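Local coordinates for protein amine oxidase (Emericella nidulans, PDB 3PGB) that probably oxidises primary amines to aldehydes with molecular oxygen, using a copper ion and a topaquinone cofactor formed from one of its own tyrosines, at residues A[534-539]-A[694-699]. Numbering follows the deposited sequence.
Sequences HVLNFK and LGMHHV. With CU (copper (II) ion), chain D.
His534 and His698 bind one copper ion between them, His534 through NE2 at 2.1 Å and His698 through ND1 at 2.0 Å. The imidazoles lie side by side and meet rim to rim, their planes 30° apart, and a water 2.5 Å from the copper lies in the plane of both. With CG of His698 anti to the backbone N (chi1 -167°), the ring swings towards the copper, and its turn about CB-CG presents ND1, the nitrogen nearer the backbone. Its far nitrogen, NE2, is hydrogen-bonded to Asp704, a second-shell carboxylate; held at ND1 by the copper and at NE2 by this bond, the ring is fixed in its rotation. His532 supplies the third histidine ligand.

Leading away from the metal, strands 532-542 and 686-698 run antiparallel. Leu536 N donates an almost straight bond to Leu694 O (2.7 Å), and Leu694 N returns one to Leu536 O; His534 and Met696 form the next hydrogen-bonded pair, with His534 N 2.9 Å from Met696 O. Between these pairs Val535 faces Gly695 in a non-hydrogen-bonded pair. On the face that carries the ligands, the bent Met696 chain brings CE to 3.9 Å from His534 CB, while SD stands obliquely to the imidazole. Farther from the copper, Leu694 CD1 packs 3.7 Å from Phe538 CE1. Two neighbouring strands of the catalytic beta-sandwich thus present the three-histidine copper site characteristic of copper amine oxidases.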
ATOM      1  N   HIS A 534       9.280  10.664   9.755  1.00 14.88           N
ATOM      2  CA  HIS A 534      10.181   9.556   9.522  1.00 14.86           C
ATOM      3  C   HIS A 534      10.617   9.668   8.077  1.00 14.87           C
ATOM      4  O   HIS A 534       9.770   9.733   7.178  1.00 15.24           O
ATOM      5  CB  HIS A 534       9.477   8.216   9.701  1.00 14.97           C
ATOM      6  CG  HIS A 534       9.108   7.899  11.113  1.00 14.85           C
ATOM      7  ND1 HIS A 534      10.005   7.376  12.016  1.00 14.72           N
ATOM      8  CD2 HIS A 534       7.927   7.993  11.764  1.00 14.72           C
ATOM      9  CE1 HIS A 534       9.396   7.177  13.170  1.00 15.23           C
ATOM     10  NE2 HIS A 534       8.133   7.542  13.043  1.00 14.76           N
ATOM     11  N   VAL A 535      11.923   9.708   7.845  1.00 14.34           N
ATOM     12  CA  VAL A 535      12.440   9.626   6.488  1.00 14.08           C
ATOM     13  C   VAL A 535      13.590   8.644   6.521  1.00 13.80           C
ATOM     14  O   VAL A 535      14.537   8.827   7.283  1.00 13.40           O
ATOM     15  CB  VAL A 535      12.914  10.995   5.940  1.00 14.08           C
ATOM     16  CG1 VAL A 535      13.262  10.875   4.470  1.00 13.51           C
ATOM     17  CG2 VAL A 535      11.853  12.064   6.140  1.00 13.57           C
ATOM     18  N   LEU A 536      13.481   7.588   5.719  1.00 13.60           N
ATOM     19  CA  LEU A 536      14.498   6.546   5.668  1.00 13.62           C
ATOM     20  C   LEU A 536      15.015   6.435   4.247  1.00 13.76           C
ATOM     21  O   LEU A 536      14.244   6.176   3.332  1.00 13.80           O
ATOM     22  CB  LEU A 536      13.922   5.209   6.137  1.00 13.55           C
ATOM     23  CG  LEU A 536      13.431   5.181   7.592  1.00 12.75           C
ATOM     24  CD1 LEU A 536      11.956   5.523   7.676  1.00 12.18           C
ATOM     25  CD2 LEU A 536      13.690   3.820   8.222  1.00 12.76           C
ATOM     26  N   ASN A 537      16.319   6.642   4.071  1.00 14.20           N
ATOM     27  CA  ASN A 537      16.936   6.690   2.735  1.00 14.25           C
ATOM     28  C   ASN A 537      17.468   5.332   2.331  1.00 14.11           C
ATOM     29  O   ASN A 537      18.126   4.669   3.123  1.00 14.17           O
ATOM     30  CB  ASN A 537      18.080   7.712   2.688  1.00 14.10           C
ATOM     31  CG  ASN A 537      18.512   8.046   1.261  1.00 14.68           C
ATOM     32  OD1 ASN A 537      19.640   7.744   0.842  1.00 14.42           O
ATOM     33  ND2 ASN A 537      17.613   8.666   0.507  1.00 14.79           N
ATOM     34  N   PHE A 538      17.195   4.940   1.089  1.00 14.24           N
ATOM     35  CA  PHE A 538      17.648   3.662   0.553  1.00 14.28           C
ATOM     36  C   PHE A 538      18.456   3.874  -0.715  1.00 14.55           C
ATOM     37  O   PHE A 538      18.063   4.664  -1.574  1.00 14.85           O
ATOM     38  CB  PHE A 538      16.450   2.765   0.246  1.00 14.18           C
ATOM     39  CG  PHE A 538      15.818   2.153   1.465  1.00 13.49           C
ATOM     40  CD1 PHE A 538      14.855   2.840   2.180  1.00 13.83           C
ATOM     41  CD2 PHE A 538      16.175   0.885   1.880  1.00 13.50           C
ATOM     42  CE1 PHE A 538      14.264   2.272   3.300  1.00 14.19           C
ATOM     43  CE2 PHE A 538      15.592   0.311   2.998  1.00 13.55           C
ATOM     44  CZ  PHE A 538      14.639   1.002   3.708  1.00 13.82           C
ATOM     45  N   LYS A 539      19.578   3.163  -0.834  1.00 14.79           N
ATOM     46  CA  LYS A 539      20.391   3.190  -2.049  1.00 14.82           C
ATOM     47  C   LYS A 539      19.968   2.054  -2.983  1.00 14.90           C
ATOM     48  O   LYS A 539      19.995   0.886  -2.595  1.00 14.66           O
ATOM     49  CB  LYS A 539      21.867   3.055  -1.697  1.00 14.96           C
ATOM     50  CG  LYS A 539      22.818   3.203  -2.884  1.00 15.48           C
ATOM     51  CD  LYS A 539      24.248   2.952  -2.460  1.00 16.09           C
ATOM     52  CE  LYS A 539      25.219   3.156  -3.599  1.00 16.25           C
ATOM     53  NZ  LYS A 539      26.634   2.909  -3.173  1.00 16.20           N
ATOM     54  N   LEU A 694      11.813   6.307   1.842  1.00 14.72           N
ATOM     55  CA  LEU A 694      10.559   5.887   2.431  1.00 15.12           C
ATOM     56  C   LEU A 694      10.350   6.815   3.617  1.00 15.79           C
ATOM     57  O   LEU A 694      11.322   7.312   4.189  1.00 16.48           O
ATOM     58  CB  LEU A 694      10.617   4.426   2.876  1.00 15.01           C
ATOM     59  CG  LEU A 694      10.977   3.373   1.820  1.00 14.41           C
ATOM     60  CD1 LEU A 694      10.656   1.985   2.351  1.00 14.22           C
ATOM     61  CD2 LEU A 694      10.271   3.602   0.510  1.00 13.64           C
ATOM     62  N   GLY A 695       9.101   7.080   3.979  1.00 16.36           N
ATOM     63  CA  GLY A 695       8.834   7.987   5.086  1.00 16.93           C
ATOM     64  C   GLY A 695       7.372   8.228   5.403  1.00 17.40           C
ATOM     65  O   GLY A 695       6.494   7.842   4.638  1.00 17.59           O
ATOM     66  N   MET A 696       7.133   8.881   6.541  1.00 17.83           N
ATOM     67  CA  MET A 696       5.788   9.114   7.072  1.00 18.29           C
ATOM     68  C   MET A 696       5.736  10.439   7.815  1.00 17.87           C
ATOM     69  O   MET A 696       6.712  10.820   8.458  1.00 17.78           O
ATOM     70  CB  MET A 696       5.438   8.045   8.099  1.00 18.81           C
ATOM     71  CG  MET A 696       5.284   6.646   7.572  1.00 21.25           C
ATOM     72  SD  MET A 696       6.023   5.449   8.706  1.00 27.24           S
ATOM     73  CE  MET A 696       7.634   5.208   7.945  1.00 24.78           C
ATOM     74  N   HIS A 697       4.593  11.119   7.746  1.00 17.23           N
ATOM     75  CA  HIS A 697       4.313  12.234   8.636  1.00 16.74           C
ATOM     76  C   HIS A 697       3.507  11.654   9.785  1.00 16.70           C
ATOM     77  O   HIS A 697       2.400  11.152   9.580  1.00 16.81           O
ATOM     78  CB  HIS A 697       3.507  13.330   7.937  1.00 16.62           C
ATOM     79  CG  HIS A 697       4.150  13.860   6.695  1.00 16.09           C
ATOM     80  ND1 HIS A 697       5.285  14.643   6.717  1.00 14.47           N
ATOM     81  CD2 HIS A 697       3.808  13.730   5.392  1.00 15.91           C
ATOM     82  CE1 HIS A 697       5.618  14.963   5.480  1.00 14.61           C
ATOM     83  NE2 HIS A 697       4.736  14.426   4.658  1.00 15.35           N
ATOM     84  N   HIS A 698       4.063  11.716  10.991  1.00 16.36           N
ATOM     85  CA  HIS A 698       3.465  11.054  12.139  1.00 16.08           C
ATOM     86  C   HIS A 698       3.114  12.065  13.221  1.00 15.82           C
ATOM     87  O   HIS A 698       3.999  12.610  13.888  1.00 15.85           O
ATOM     88  CB  HIS A 698       4.417   9.982  12.673  1.00 16.18           C
ATOM     89  CG  HIS A 698       3.783   9.032  13.645  1.00 16.83           C
ATOM     90  ND1 HIS A 698       4.520   8.153  14.408  1.00 17.01           N
ATOM     91  CD2 HIS A 698       2.489   8.831  13.985  1.00 17.42           C
ATOM     92  CE1 HIS A 698       3.706   7.447  15.172  1.00 17.06           C
ATOM     93  NE2 HIS A 698       2.468   7.838  14.934  1.00 17.22           N
ATOM     94  N   VAL A 699       1.815  12.324  13.361  1.00 15.41           N
ATOM     95  CA  VAL A 699       1.275  13.120  14.450  1.00 14.94           C
ATOM     96  C   VAL A 699       0.515  12.166  15.370  1.00 14.43           C
ATOM     97  O   VAL A 699      -0.682  11.961  15.193  1.00 14.42           O
ATOM     98  CB  VAL A 699       0.331  14.227  13.928  1.00 15.08           C
ATOM     99  CG1 VAL A 699      -0.120  15.126  15.079  1.00 15.11           C
ATOM    100  CG2 VAL A 699       1.021  15.045  12.847  1.00 14.83           C
TER
HETATM  101 CU    CU D 901       6.508   7.871  14.311  1.00 23.17          CU
HETATM  102  O   HOH W   1       7.109   6.540  16.316  1.00 17.59           O